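Local coordinates for protein adhesin (Streptococcus sanguinis SK1 = NCTC 7863, PDB 6VT2) that binds sialoglycans through tandem Siglec-like modules that also carry calcium ions, and so probably mediates bacterial adhesion to host surfaces, at residues A[204-209]-A[227-232]; A[233-238]-A[301-306]. All blocks are in the same frame, centred on the assembly; numbering follows the deposited sequence.

Interaction 1 (A[204-209]-A[227-232]); sequences APVFVD and HFYDNS. With CA (calcium ion), chain J.
Phe207 and Phe228 meet on the inner face of an antiparallel ladder, as a non-hydrogen-bonded pair. Their ring planes are 24° apart and slid past each other, with centroids separated by 4.9 Å, so overlap is slight and the closest approach is Phe207 CD1 to Phe228 CE2 at 3.4 Å. Both residues are buried. The neighbouring pair, Val206 with Tyr229, is hydrogen-bonded in both directions; Val206 N reaches Tyr229 O at 2.8 Å with an almost straight N-H...O angle of 175°. Its side chains lie on the other, partly exposed face. Tyr229 CG sits between its backbone N and carbonyl carbon (chi1 69°), which brings the phenol ring beside Val206: Val206 CB stands over the face, 3.9 Å from the centroid in a CH-pi contact, while Val208 CG2 touches the ring edge in plane. This is the solvent side: Val208 is exposed and Val206 and Tyr229 only partly buried, against the buried phenylalanines.

Beyond the ladder, Asp209 OD2 accepts His227 ND1 at 2.9 Å through its syn lone pair, close to the imidazole plane, and takes a weak bond from His227 N. Arg212 pairs with Asp209 OD1. At the other end Asp230 binds the calcium through both carboxylate oxygens, OD1 and OD2 each at 2.5 Å, and Asn231 OD1 joins it on the metal; Asp230 OD2 also accepts Ser232 N, closing an Asx turn, and Ser232 OG.

Strand 206-207 is the edge of a four-stranded antiparallel sheet, with 222-229 between it and 277-283. Phe228 also packs on Ile235 and Val238 of strand 235-239 and, with Phe207, on Val301 of strand 296-305.

Interaction 2 (A[233-238]-A[301-306]); sequences GKITNV and VRATDA. With CA (calcium ion), chain J.
Thr304 O receives two successive backbone N-H groups from the facing strand: Thr236 N at 2.9 Å, lying in the carbonyl plane with an N-H...O angle of 157°, and Asn237 N in a longer, weak bond. Two residues opposite one are the signature of a classic beta bulge. Thr304 N closes the bulge with a bond of 2.8 Å to Asn237 O, and regular pairing resumes at Val238 and Ala303, a non-hydrogen-bonded pair. The bulge also turns Thr236 toward the partner strand. With its OG1 between backbone N and carbonyl carbon (chi1 63°), the hydroxyl lies near both Thr304 O and Asp305 O, and CG2 comes to 3.4 Å from Ala306 CA.

On the buried face the contacts are apolar. Val238 CG1 meets Val301 CG2 at 3.6 Å, and the methyl of Ala303 is approached more distantly by Ile235 CG2 and Val238 CG2. Phe228 of strand 222-229 covers this cluster.

Farther out, waters bridge the polar groups. One joins Asn237 OD1, at 2.8 Å, to Thr304 OG1, which also bonds to Thr310; a second bridges Thr236 OG1 and Asp305 O; and at the end of the pair a third links Lys234 O with Ala306 N. Lys234 folds back on its own segment, and its NZ bonds to Ile235 O and to Asn267 O.

Asp305 points away from the facing segment, yet its CB lies 3.5 Å from Lys234 O. Its OD2 binds calcium at 2.4 Å, while OD1 accepts from Leu309 N. Asp201, Val203 O, Asp230 and Asn231 supply the other protein ligands, so the bulged pair ends at a calcium site gathered from strand ends and loops of the Siglec-like beta-sandwich module.

Overall arrangement
Interactions 1 and 2 belong to the same Siglec-like module, with centres about 8 Å apart, and come in series along the chain: interaction 2 opens at Gly233, directly after interaction 1 closes at Ser232. Strand 222-229 of interaction 1 and strand 235-239 of interaction 2 are successive but lie in different sheets, the first in the antiparallel sheet, the second at an edge of the mixed one. The sheets pack where Phe228 CB touches Ile235 CD1 at 3.4 Å, and Pro205, just before strand 206-207, adds a contact of CG with Ala303 O at 3.4 Å. One calcium ion, ligated from both contacts, ties the sheets together, consistent with a structural role, since none of its ligands is among the glycan-pocket residues.

Interaction 1 (A[204-209]-A[227-232])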
loop_
_atom_site.group_PDB
_atom_site.type_symbol
_atom_site.label_atom_id
_atom_site.label_comp_id
_atom_site.label_asym_id
_atom_site.label_seq_id
_atom_site.Cartn_x
_atom_site.Cartn_y
_atom_site.Cartn_z
ATOM N N ALA A 204 -6.707 -2.536 -21.247
ATOM C CA ALA A 204 -6.961 -1.139 -20.984
ATOM C C ALA A 204 -7.556 -0.927 -19.598
ATOM O O ALA A 204 -8.071 -1.847 -18.967
ATOM C CB ALA A 204 -7.920 -0.559 -22.015
ATOM N N PRO A 205 -7.467 0.298 -19.080
ATOM C CA PRO A 205 -8.096 0.586 -17.788
ATOM C C PRO A 205 -9.593 0.311 -17.810
ATOM O O PRO A 205 -10.237 0.331 -18.858
ATOM C CB PRO A 205 -7.840 2.076 -17.598
ATOM C CG PRO A 205 -6.594 2.385 -18.406
ATOM C CD PRO A 205 -6.694 1.445 -19.574
ATOM N N VAL A 206 -10.119 0.114 -16.608
ATOM C CA VAL A 206 -11.498 -0.231 -16.367
ATOM C C VAL A 206 -12.151 0.936 -15.628
ATOM O O VAL A 206 -11.610 1.430 -14.623
ATOM C CB VAL A 206 -11.632 -1.507 -15.535
ATOM C CG1 VAL A 206 -13.100 -1.730 -15.171
ATOM C CG2 VAL A 206 -11.075 -2.677 -16.275
ATOM N N PHE A 207 -13.341 1.326 -16.103
ATOM C CA PHE A 207 -14.207 2.328 -15.456
ATOM C C PHE A 207 -15.189 1.550 -14.609
ATOM O O PHE A 207 -16.124 0.915 -15.128
ATOM C CB PHE A 207 -14.880 3.219 -16.490
ATOM C CG PHE A 207 -15.888 4.177 -15.910
ATOM C CD1 PHE A 207 -15.672 4.794 -14.706
ATOM C CD2 PHE A 207 -17.037 4.455 -16.611
ATOM C CE1 PHE A 207 -16.585 5.678 -14.210
ATOM C CE2 PHE A 207 -17.995 5.332 -16.081
ATOM C CZ PHE A 207 -17.754 5.936 -14.909
ATOM N N VAL A 208 -14.964 1.575 -13.302
ATOM C CA VAL A 208 -15.786 0.779 -12.401
ATOM C C VAL A 208 -17.262 1.182 -12.452
ATOM O O VAL A 208 -18.158 0.346 -12.290
ATOM C CB VAL A 208 -15.216 0.923 -10.985
ATOM C CG1 VAL A 208 -16.112 0.207 -10.007
ATOM C CG2 VAL A 208 -13.818 0.434 -10.905
ATOM N N ASP A 209 -17.550 2.462 -12.643
ATOM C CA ASP A 209 -18.911 2.968 -12.569
ATOM C C ASP A 209 -19.595 3.044 -13.933
ATOM O O ASP A 209 -20.558 3.791 -14.113
ATOM C CB ASP A 209 -18.851 4.315 -11.839
ATOM C CG ASP A 209 -18.371 4.163 -10.416
ATOM O OD1 ASP A 209 -19.081 3.501 -9.621
ATOM O OD2 ASP A 209 -17.244 4.608 -10.081
ATOM N N HIS A 227 -14.824 5.745 -10.413
ATOM C CA HIS A 227 -13.574 5.026 -9.935
ATOM C C HIS A 227 -13.035 4.284 -11.164
ATOM O O HIS A 227 -13.806 3.795 -11.904
ATOM C CB HIS A 227 -13.945 4.050 -8.811
ATOM C CG HIS A 227 -14.565 4.648 -7.593
ATOM N ND1 HIS A 227 -15.824 5.140 -7.571
ATOM C CD2 HIS A 227 -14.150 4.772 -6.345
ATOM C CE1 HIS A 227 -16.126 5.575 -6.385
ATOM N NE2 HIS A 227 -15.112 5.371 -5.624
ATOM N N PHE A 228 -11.725 4.220 -11.288
ATOM C CA PHE A 228 -11.014 3.584 -12.394
ATOM C C PHE A 228 -9.888 2.740 -11.826
ATOM O O PHE A 228 -9.290 3.100 -10.824
ATOM C CB PHE A 228 -10.415 4.598 -13.322
ATOM C CG PHE A 228 -11.389 5.630 -13.851
ATOM C CD1 PHE A 228 -11.703 6.754 -13.118
ATOM C CD2 PHE A 228 -11.959 5.476 -15.092
ATOM C CE1 PHE A 228 -12.564 7.727 -13.630
ATOM C CE2 PHE A 228 -12.846 6.392 -15.565
ATOM C CZ PHE A 228 -13.161 7.507 -14.864
ATOM N N TYR A 229 -9.560 1.638 -12.494
ATOM C CA TYR A 229 -8.345 0.921 -12.142
ATOM C C TYR A 229 -7.747 0.334 -13.405
ATOM O O TYR A 229 -8.337 0.337 -14.476
ATOM C CB TYR A 229 -8.604 -0.181 -11.123
ATOM C CG TYR A 229 -9.380 -1.343 -11.624
ATOM C CD1 TYR A 229 -8.734 -2.433 -12.184
ATOM C CD2 TYR A 229 -10.771 -1.385 -11.497
ATOM C CE1 TYR A 229 -9.472 -3.529 -12.590
ATOM C CE2 TYR A 229 -11.494 -2.458 -11.911
ATOM C CZ TYR A 229 -10.849 -3.521 -12.459
ATOM O OH TYR A 229 -11.612 -4.580 -12.898
ATOM N N ASP A 230 -6.521 -0.067 -13.291
ATOM C CA ASP A 230 -5.864 -0.736 -14.425
ATOM C C ASP A 230 -5.159 -1.961 -13.864
ATOM O O ASP A 230 -4.709 -1.894 -12.747
ATOM C CB ASP A 230 -4.899 0.212 -15.126
ATOM C CG ASP A 230 -4.348 -0.338 -16.413
ATOM O OD1 ASP A 230 -5.100 -0.626 -17.239
ATOM O OD2 ASP A 230 -3.155 -0.519 -16.426
ATOM N N ASN A 231 -4.899 -2.969 -14.690
ATOM C CA ASN A 231 -4.139 -4.176 -14.280
ATOM C C ASN A 231 -2.690 -3.806 -13.887
ATOM O O ASN A 231 -2.152 -4.449 -13.061
ATOM C CB ASN A 231 -4.165 -5.242 -15.376
ATOM C CG ASN A 231 -3.437 -4.824 -16.620
ATOM O OD1 ASN A 231 -3.405 -3.689 -16.909
ATOM N ND2 ASN A 231 -2.807 -5.731 -17.326
ATOM N N SER A 232 -2.119 -2.723 -14.417
ATOM C CA SER A 232 -0.770 -2.248 -14.034
ATOM C C SER A 232 -0.800 -1.517 -12.692
ATOM O O SER A 232 0.242 -1.225 -12.180
ATOM C CB SER A 232 -0.207 -1.333 -15.034
ATOM O OG SER A 232 -0.965 -0.145 -15.056
HETATM CA CA CA J . -3.309 -1.881 -18.478
HETATM O O HOH W 1 -7.083 -3.003 -16.557
#

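Interaction 2 (A[233-238]-A[301-306])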
loop_
_atom_site.group_PDB
_atom_site.type_symbol
_atom_site.label_atom_id
_atom_site.label_comp_id
_atom_site.label_asym_id
_atom_site.label_seq_id
_atom_site.Cartn_x
_atom_site.Cartn_y
_atom_site.Cartn_z
ATOM N N GLY A 233 -1.986 -1.109 -12.239
ATOM C CA GLY A 233 -2.116 -0.305 -11.065
ATOM C C GLY A 233 -1.906 1.163 -11.307
ATOM O O GLY A 233 -1.912 1.928 -10.322
ATOM N N LYS A 234 -1.754 1.586 -12.576
ATOM C CA LYS A 234 -1.451 2.969 -12.891
ATOM C C LYS A 234 -2.299 3.447 -14.058
ATOM O O LYS A 234 -2.345 2.805 -15.115
ATOM C CB LYS A 234 0.034 3.124 -13.207
ATOM C CG LYS A 234 0.427 4.427 -13.788
ATOM C CD LYS A 234 0.134 5.602 -12.835
ATOM C CE LYS A 234 0.679 6.886 -13.417
ATOM N NZ LYS A 234 0.142 8.082 -12.746
ATOM N N ILE A 235 -2.974 4.566 -13.854
ATOM C CA ILE A 235 -3.625 5.308 -14.922
ATOM C C ILE A 235 -2.957 6.655 -15.044
ATOM O O ILE A 235 -2.667 7.322 -14.038
ATOM C CB ILE A 235 -5.138 5.426 -14.638
ATOM C CG1 ILE A 235 -5.744 4.022 -14.774
ATOM C CG2 ILE A 235 -5.779 6.468 -15.473
ATOM C CD1 ILE A 235 -7.204 4.007 -14.312
ATOM N N THR A 236 -2.721 7.041 -16.291
ATOM C CA THR A 236 -2.070 8.295 -16.612
ATOM C C THR A 236 -3.038 9.355 -17.079
ATOM O O THR A 236 -2.701 10.536 -16.994
ATOM C CB THR A 236 -1.000 8.120 -17.688
ATOM O OG1 THR A 236 -1.565 7.669 -18.926
ATOM C CG2 THR A 236 0.023 7.110 -17.183
ATOM N N ASN A 237 -4.227 8.996 -17.571
ATOM C CA ASN A 237 -5.120 10.016 -18.084
ATOM C C ASN A 237 -6.531 9.509 -17.984
ATOM O O ASN A 237 -6.765 8.343 -18.296
ATOM C CB ASN A 237 -4.798 10.348 -19.531
ATOM C CG ASN A 237 -5.771 11.321 -20.124
ATOM O OD1 ASN A 237 -6.760 10.928 -20.746
ATOM N ND2 ASN A 237 -5.518 12.595 -19.916
ATOM N N VAL A 238 -7.458 10.411 -17.624
ATOM C CA VAL A 238 -8.900 10.204 -17.695
ATOM C C VAL A 238 -9.454 11.291 -18.588
ATOM O O VAL A 238 -9.174 12.483 -18.376
ATOM C CB VAL A 238 -9.536 10.223 -16.304
ATOM C CG1 VAL A 238 -11.044 10.171 -16.410
ATOM C CG2 VAL A 238 -8.967 9.131 -15.466
ATOM N N VAL A 301 -16.461 8.506 -21.006
ATOM C CA VAL A 301 -15.159 8.656 -20.377
ATOM C C VAL A 301 -14.255 7.541 -20.891
ATOM O O VAL A 301 -14.694 6.408 -21.101
ATOM C CB VAL A 301 -15.275 8.670 -18.838
ATOM C CG1 VAL A 301 -15.788 7.351 -18.301
ATOM C CG2 VAL A 301 -13.984 9.077 -18.271
ATOM N N ARG A 302 -13.014 7.871 -21.076
ATOM C CA ARG A 302 -11.949 6.932 -21.392
ATOM C C ARG A 302 -10.796 7.117 -20.402
ATOM O O ARG A 302 -10.611 8.196 -19.824
ATOM C CB ARG A 302 -11.392 7.190 -22.777
ATOM C CG ARG A 302 -12.341 7.051 -23.898
ATOM C CD ARG A 302 -11.692 7.524 -25.218
ATOM N NE ARG A 302 -12.624 7.405 -26.339
ATOM C CZ ARG A 302 -12.700 6.323 -27.118
ATOM N NH1 ARG A 302 -11.886 5.279 -26.899
ATOM N NH2 ARG A 302 -13.549 6.295 -28.100
ATOM N N ALA A 303 -10.015 6.078 -20.174
ATOM C CA ALA A 303 -8.857 6.170 -19.293
ATOM C C ALA A 303 -7.713 5.461 -20.010
ATOM O O ALA A 303 -7.926 4.492 -20.735
ATOM C CB ALA A 303 -9.102 5.584 -17.916
ATOM N N THR A 304 -6.515 5.992 -19.827
ATOM C CA THR A 304 -5.326 5.475 -20.473
ATOM C C THR A 304 -4.304 5.081 -19.422
ATOM O O THR A 304 -4.141 5.773 -18.417
ATOM C CB THR A 304 -4.750 6.550 -21.383
ATOM O OG1 THR A 304 -5.679 6.913 -22.377
ATOM C CG2 THR A 304 -3.484 6.014 -22.124
ATOM N N ASP A 305 -3.636 3.939 -19.625
ATOM C CA ASP A 305 -2.597 3.500 -18.702
ATOM C C ASP A 305 -1.242 3.991 -19.213
ATOM O O ASP A 305 -1.145 4.645 -20.251
ATOM C CB ASP A 305 -2.683 1.984 -18.477
ATOM C CG ASP A 305 -2.372 1.148 -19.722
ATOM O OD1 ASP A 305 -1.641 1.642 -20.605
ATOM O OD2 ASP A 305 -2.928 0.056 -19.777
ATOM N N ALA A 306 -0.183 3.688 -18.455
ATOM C CA ALA A 306 1.119 4.263 -18.779
ATOM C C ALA A 306 1.721 3.629 -20.022
ATOM O O ALA A 306 2.636 4.216 -20.614
ATOM C CB ALA A 306 2.063 4.104 -17.617
HETATM CA CA CA J . -3.309 -1.881 -18.478
HETATM O O HOH W 2 0.382 1.733 -16.596
HETATM O O HOH W 3 0.263 6.792 -21.194
HETATM O O HOH W 4 -7.801 8.471 -21.711
#